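Local atomic coordinates of LanC-like protein GCR2 (Arabidopsis thaliana, PDB entry 3T33), a protein that belongs to the LanC-like family, carries a zinc ion, and may play a role in abscisic acid signalling. Residues T125-V139 with L170-L184. Residues are numbered along the deposited sequence; the frame is centred on the assembly and turned at random.
Sequences TFICGYAGVCALGAV and LLYGRAGYLWACLFL
One face of the Phe126 ring carries Trp179, whose CZ3 stands 3.5 Å above the plane over the ring centre, while the methyl group of Ala180 sits at the edge, near that plane. Phe126 in turn presents its own edge to Phe183, with CE1 3.7 Å above the centre of the Phe183 ring. Both pairs are edge-to-face by the same evidence: centroids 4.7 Å apart and planes inclined at 50°. CG of Phe126 lies anti to the backbone N (chi1 -170°), which carries the ring across onto helix 174-184. Phe183 also stacks on His187, which extends the ring cluster past the two segments, and Trp179 NE1 is satisfied by Tyr413 O.

The underlying helices, 130-139 and 174-184, run parallel, with axes 2° apart in direction and 9.3 Å apart at closest approach. They belong to the helical toroid of the LanC-like fold, in which successive inner helices run the same way; the zinc ligands Cys288, Cys333 and His334 lie in the loops just before helices 291-305 and 336-350. Small residues meet in their interface, where Ala131 CB is 3.6 Å from Ala180 CB; farther along, Leu184 CD1 fits against Ala138 and Val139.

At the loop end, Thr125 OG1, placed between its own backbone N and carbonyl carbon, donates to Leu171 O at 2.6 Å from above the carbonyl plane, and accepts from Cys128 N in an ST motif. CG2 packs against the backbone of Leu170 to Gly173 and of Gly176. Phe126 N donates to Gly176 O, and water 2 bridges Ile127 N and Leu170 O. Cys128 SG lies obliquely beside the Tyr172 ring, 4.6 Å from its centroid, whereas Leu171, packed on Cys128 and Ile127, has its side chain about 7 Å from the zinc ion.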
loop_
_atom_site.group_PDB
_atom_site.type_symbol
_atom_site.label_atom_id
_atom_site.label_comp_id
_atom_site.label_asym_id
_atom_site.label_seq_id
_atom_site.Cartn_x
_atom_site.Cartn_y
_atom_site.Cartn_z
ATOM N N THR A 125 12.104 -3.958 -8.901
ATOM C CA THR A 125 11.161 -3.008 -8.231
ATOM C C THR A 125 11.264 -2.957 -6.681
ATOM O O THR A 125 11.905 -3.807 -6.024
ATOM C CB THR A 125 9.681 -3.291 -8.604
ATOM O OG1 THR A 125 9.296 -4.533 -8.017
ATOM C CG2 THR A 125 9.491 -3.387 -10.166
ATOM N N PHE A 126 10.592 -1.951 -6.104
ATOM C CA PHE A 126 10.512 -1.868 -4.635
ATOM C C PHE A 126 9.856 -3.097 -4.003
ATOM O O PHE A 126 10.404 -3.654 -3.032
ATOM C CB PHE A 126 9.763 -0.589 -4.197
ATOM C CG PHE A 126 9.852 -0.308 -2.729
ATOM C CD1 PHE A 126 10.936 0.333 -2.209
ATOM C CD2 PHE A 126 8.801 -0.630 -1.883
ATOM C CE1 PHE A 126 11.020 0.604 -0.840
ATOM C CE2 PHE A 126 8.868 -0.324 -0.540
ATOM C CZ PHE A 126 9.992 0.278 -0.021
ATOM N N ILE A 127 8.710 -3.504 -4.528
ATOM C CA ILE A 127 7.880 -4.485 -3.840
ATOM C C ILE A 127 8.309 -5.919 -4.192
ATOM O O ILE A 127 8.153 -6.854 -3.392
ATOM C CB ILE A 127 6.396 -4.302 -4.216
ATOM C CG1 ILE A 127 5.813 -2.957 -3.722
ATOM C CG2 ILE A 127 5.539 -5.474 -3.781
ATOM C CD1 ILE A 127 4.459 -2.549 -4.510
ATOM N N CYS A 128 8.868 -6.102 -5.389
ATOM C CA CYS A 128 9.200 -7.447 -5.813
ATOM C C CYS A 128 10.667 -7.732 -6.094
ATOM O O CYS A 128 11.020 -8.885 -6.303
ATOM C CB CYS A 128 8.311 -7.889 -6.985
ATOM S SG CYS A 128 6.667 -8.266 -6.435
ATOM N N GLY A 129 11.517 -6.714 -6.072
ATOM C CA GLY A 129 12.908 -6.862 -6.489
ATOM C C GLY A 129 13.919 -6.181 -5.601
ATOM O O GLY A 129 13.672 -5.828 -4.434
ATOM N N TYR A 130 15.038 -5.915 -6.206
ATOM C CA TYR A 130 16.270 -5.626 -5.556
ATOM C C TYR A 130 16.386 -4.153 -5.176
ATOM O O TYR A 130 17.150 -3.801 -4.250
ATOM C CB TYR A 130 17.395 -5.963 -6.598
ATOM C CG TYR A 130 18.775 -5.801 -6.057
ATOM C CD1 TYR A 130 19.116 -6.428 -4.876
ATOM C CD2 TYR A 130 19.742 -5.016 -6.711
ATOM C CE1 TYR A 130 20.415 -6.327 -4.308
ATOM C CE2 TYR A 130 21.077 -4.899 -6.173
ATOM C CZ TYR A 130 21.405 -5.591 -4.942
ATOM O OH TYR A 130 22.659 -5.542 -4.296
ATOM N N ALA A 131 15.714 -3.286 -5.942
ATOM C CA ALA A 131 15.627 -1.847 -5.593
ATOM C C ALA A 131 14.972 -1.690 -4.215
ATOM O O ALA A 131 15.359 -0.850 -3.437
ATOM C CB ALA A 131 14.824 -1.034 -6.695
ATOM N N GLY A 132 13.984 -2.524 -3.919
ATOM C CA GLY A 132 13.375 -2.567 -2.561
ATOM C C GLY A 132 14.411 -2.803 -1.481
ATOM O O GLY A 132 14.476 -2.068 -0.484
ATOM N N VAL A 133 15.234 -3.830 -1.673
ATOM C CA VAL A 133 16.331 -4.210 -0.725
ATOM C C VAL A 133 17.328 -3.081 -0.530
ATOM O O VAL A 133 17.691 -2.711 0.604
ATOM C CB VAL A 133 17.105 -5.438 -1.249
ATOM C CG1 VAL A 133 18.310 -5.774 -0.339
ATOM C CG2 VAL A 133 16.154 -6.616 -1.424
ATOM N N CYS A 134 17.781 -2.508 -1.636
ATOM C CA CYS A 134 18.728 -1.434 -1.551
ATOM C C CYS A 134 18.155 -0.174 -0.975
ATOM O O CYS A 134 18.870 0.581 -0.324
ATOM C CB CYS A 134 19.277 -1.147 -2.950
ATOM S SG CYS A 134 20.318 -2.551 -3.623
ATOM N N ALA A 135 16.904 0.148 -1.273
ATOM C CA ALA A 135 16.412 1.451 -0.835
ATOM C C ALA A 135 16.136 1.393 0.658
ATOM O O ALA A 135 16.460 2.331 1.363
ATOM C CB ALA A 135 15.161 1.869 -1.614
ATOM N N LEU A 136 15.616 0.274 1.166
ATOM C CA LEU A 136 15.409 0.150 2.603
ATOM C C LEU A 136 16.754 0.110 3.297
ATOM O O LEU A 136 16.985 0.730 4.309
ATOM C CB LEU A 136 14.657 -1.130 2.940
ATOM C CG LEU A 136 13.705 -1.208 4.135
ATOM C CD1 LEU A 136 13.427 -2.620 4.694
ATOM C CD2 LEU A 136 13.863 -0.153 5.226
ATOM N N GLY A 137 17.677 -0.632 2.743
ATOM C CA GLY A 137 19.013 -0.712 3.341
ATOM C C GLY A 137 19.545 0.673 3.558
ATOM O O GLY A 137 19.999 0.983 4.661
ATOM N N ALA A 138 19.508 1.499 2.498
ATOM C CA ALA A 138 20.106 2.822 2.534
ATOM C C ALA A 138 19.371 3.763 3.511
ATOM O O ALA A 138 19.972 4.578 4.155
ATOM C CB ALA A 138 20.114 3.458 1.096
ATOM N N VAL A 139 18.060 3.605 3.622
ATOM C CA VAL A 139 17.267 4.474 4.499
ATOM C C VAL A 139 17.506 4.055 5.950
ATOM O O VAL A 139 17.795 4.878 6.805
ATOM C CB VAL A 139 15.762 4.487 4.062
ATOM C CG1 VAL A 139 14.923 5.195 5.112
ATOM C CG2 VAL A 139 15.605 5.206 2.682
ATOM N N LEU A 170 3.779 -1.819 -11.643
ATOM C CA LEU A 170 4.398 -1.487 -10.331
ATOM C C LEU A 170 5.111 -2.659 -9.790
ATOM O O LEU A 170 6.115 -2.494 -9.172
ATOM C CB LEU A 170 3.361 -1.046 -9.266
ATOM C CG LEU A 170 3.529 0.132 -8.280
ATOM C CD1 LEU A 170 2.908 -0.224 -6.900
ATOM C CD2 LEU A 170 4.872 0.666 -8.136
ATOM N N LEU A 171 4.565 -3.845 -9.935
ATOM C CA LEU A 171 5.209 -5.006 -9.323
ATOM C C LEU A 171 6.501 -5.465 -10.015
ATOM O O LEU A 171 7.472 -5.851 -9.330
ATOM C CB LEU A 171 4.204 -6.127 -9.125
ATOM C CG LEU A 171 3.592 -6.180 -7.721
ATOM C CD1 LEU A 171 3.047 -4.883 -7.270
ATOM C CD2 LEU A 171 2.566 -7.256 -7.536
ATOM N N TYR A 172 6.572 -5.323 -11.346
ATOM C CA TYR A 172 7.745 -5.865 -12.142
ATOM C C TYR A 172 8.410 -4.867 -13.093
ATOM O O TYR A 172 9.557 -5.034 -13.464
ATOM C CB TYR A 172 7.403 -7.201 -12.841
ATOM C CG TYR A 172 6.990 -8.301 -11.845
ATOM C CD1 TYR A 172 7.901 -8.822 -10.896
ATOM C CD2 TYR A 172 5.699 -8.802 -11.829
ATOM C CE1 TYR A 172 7.523 -9.801 -9.997
ATOM C CE2 TYR A 172 5.313 -9.790 -10.916
ATOM C CZ TYR A 172 6.218 -10.268 -10.016
ATOM O OH TYR A 172 5.813 -11.230 -9.124
ATOM N N GLY A 173 7.736 -3.760 -13.339
ATOM C CA GLY A 173 8.140 -2.796 -14.310
ATOM C C GLY A 173 8.739 -1.524 -13.812
ATOM O O GLY A 173 9.139 -1.372 -12.660
ATOM N N ARG A 174 8.833 -0.616 -14.747
ATOM C CA ARG A 174 9.465 0.642 -14.567
ATOM C C ARG A 174 8.780 1.525 -13.505
ATOM O O ARG A 174 9.461 2.218 -12.809
ATOM C CB ARG A 174 9.518 1.391 -15.945
ATOM C CG ARG A 174 10.786 1.074 -16.799
ATOM C CD ARG A 174 10.740 1.743 -18.227
ATOM N NE ARG A 174 10.279 0.779 -19.213
ATOM C CZ ARG A 174 11.075 0.008 -19.937
ATOM N NH1 ARG A 174 12.377 0.115 -19.827
ATOM N NH2 ARG A 174 10.548 -0.891 -20.739
ATOM N N ALA A 175 7.452 1.562 -13.423
ATOM C CA ALA A 175 6.816 2.382 -12.386
ATOM C C ALA A 175 7.376 1.920 -11.011
ATOM O O ALA A 175 7.757 2.748 -10.185
ATOM C CB ALA A 175 5.275 2.264 -12.440
ATOM N N GLY A 176 7.514 0.607 -10.853
ATOM C CA GLY A 176 8.106 -0.041 -9.691
ATOM C C GLY A 176 9.534 0.328 -9.321
ATOM O O GLY A 176 9.854 0.514 -8.132
ATOM N N TYR A 177 10.415 0.418 -10.315
ATOM C CA TYR A 177 11.770 0.816 -10.031
ATOM C C TYR A 177 11.738 2.319 -9.691
ATOM O O TYR A 177 12.446 2.819 -8.814
ATOM C CB TYR A 177 12.616 0.542 -11.274
ATOM C CG TYR A 177 13.889 1.328 -11.260
ATOM C CD1 TYR A 177 14.994 0.882 -10.521
ATOM C CD2 TYR A 177 14.007 2.494 -11.952
ATOM C CE1 TYR A 177 16.182 1.610 -10.477
ATOM C CE2 TYR A 177 15.253 3.263 -11.917
ATOM C CZ TYR A 177 16.311 2.796 -11.182
ATOM O OH TYR A 177 17.494 3.520 -11.065
ATOM N N LEU A 178 10.950 3.061 -10.449
ATOM C CA LEU A 178 10.892 4.517 -10.309
ATOM C C LEU A 178 10.314 4.881 -8.921
ATOM O O LEU A 178 10.809 5.802 -8.257
ATOM C CB LEU A 178 9.964 5.080 -11.385
ATOM C CG LEU A 178 9.599 6.568 -11.303
ATOM C CD1 LEU A 178 10.904 7.427 -11.301
ATOM C CD2 LEU A 178 8.670 6.943 -12.449
ATOM N N TRP A 179 9.271 4.147 -8.505
ATOM C CA TRP A 179 8.778 4.250 -7.123
ATOM C C TRP A 179 9.920 4.173 -6.037
ATOM O O TRP A 179 9.989 5.048 -5.175
ATOM C CB TRP A 179 7.632 3.243 -6.861
ATOM C CG TRP A 179 6.754 3.614 -5.625
ATOM C CD1 TRP A 179 5.485 4.169 -5.637
ATOM C CD2 TRP A 179 7.115 3.478 -4.224
ATOM N NE1 TRP A 179 5.032 4.350 -4.355
ATOM C CE2 TRP A 179 6.013 3.956 -3.464
ATOM C CE3 TRP A 179 8.251 2.980 -3.549
ATOM C CZ2 TRP A 179 6.006 3.954 -2.013
ATOM C CZ3 TRP A 179 8.257 2.956 -2.111
ATOM C CH2 TRP A 179 7.108 3.447 -1.366
ATOM N N ALA A 180 10.836 3.205 -6.166
ATOM C CA ALA A 180 11.969 3.031 -5.244
ATOM C C ALA A 180 12.880 4.223 -5.204
ATOM O O ALA A 180 13.423 4.564 -4.127
ATOM C CB ALA A 180 12.802 1.787 -5.611
ATOM N N CYS A 181 13.142 4.785 -6.391
ATOM C CA CYS A 181 13.950 5.971 -6.507
ATOM C C CYS A 181 13.258 7.089 -5.719
ATOM O O CYS A 181 13.896 7.739 -4.970
ATOM C CB CYS A 181 14.091 6.435 -7.980
ATOM S SG CYS A 181 14.892 5.205 -9.082
ATOM N N LEU A 182 11.984 7.374 -6.025
ATOM C CA LEU A 182 11.241 8.435 -5.318
ATOM C C LEU A 182 11.285 8.198 -3.814
ATOM O O LEU A 182 11.603 9.063 -3.085
ATOM C CB LEU A 182 9.832 8.483 -5.809
ATOM C CG LEU A 182 9.721 8.897 -7.288
ATOM C CD1 LEU A 182 8.360 8.606 -7.838
ATOM C CD2 LEU A 182 10.125 10.412 -7.478
ATOM N N PHE A 183 11.097 6.965 -3.395
ATOM C CA PHE A 183 11.135 6.609 -2.002
ATOM C C PHE A 183 12.509 6.892 -1.370
ATOM O O PHE A 183 12.617 7.531 -0.316
ATOM C CB PHE A 183 10.792 5.117 -1.881
ATOM C CG PHE A 183 11.042 4.539 -0.516
ATOM C CD1 PHE A 183 12.316 4.075 -0.167
ATOM C CD2 PHE A 183 9.986 4.442 0.431
ATOM C CE1 PHE A 183 12.580 3.501 1.135
ATOM C CE2 PHE A 183 10.216 3.837 1.724
ATOM C CZ PHE A 183 11.513 3.361 2.077
ATOM N N LEU A 184 13.560 6.446 -2.033
ATOM C CA LEU A 184 14.897 6.695 -1.548
ATOM C C LEU A 184 15.188 8.189 -1.411
ATOM O O LEU A 184 15.695 8.657 -0.347
ATOM C CB LEU A 184 15.936 6.033 -2.445
ATOM C CG LEU A 184 17.357 6.201 -1.936
ATOM C CD1 LEU A 184 17.498 5.751 -0.500
ATOM C CD2 LEU A 184 18.375 5.438 -2.814
HETATM O O HOH W 1 10.785 -6.466 -9.340
HETATM O O HOH W 2 7.405 -1.878 -6.779
#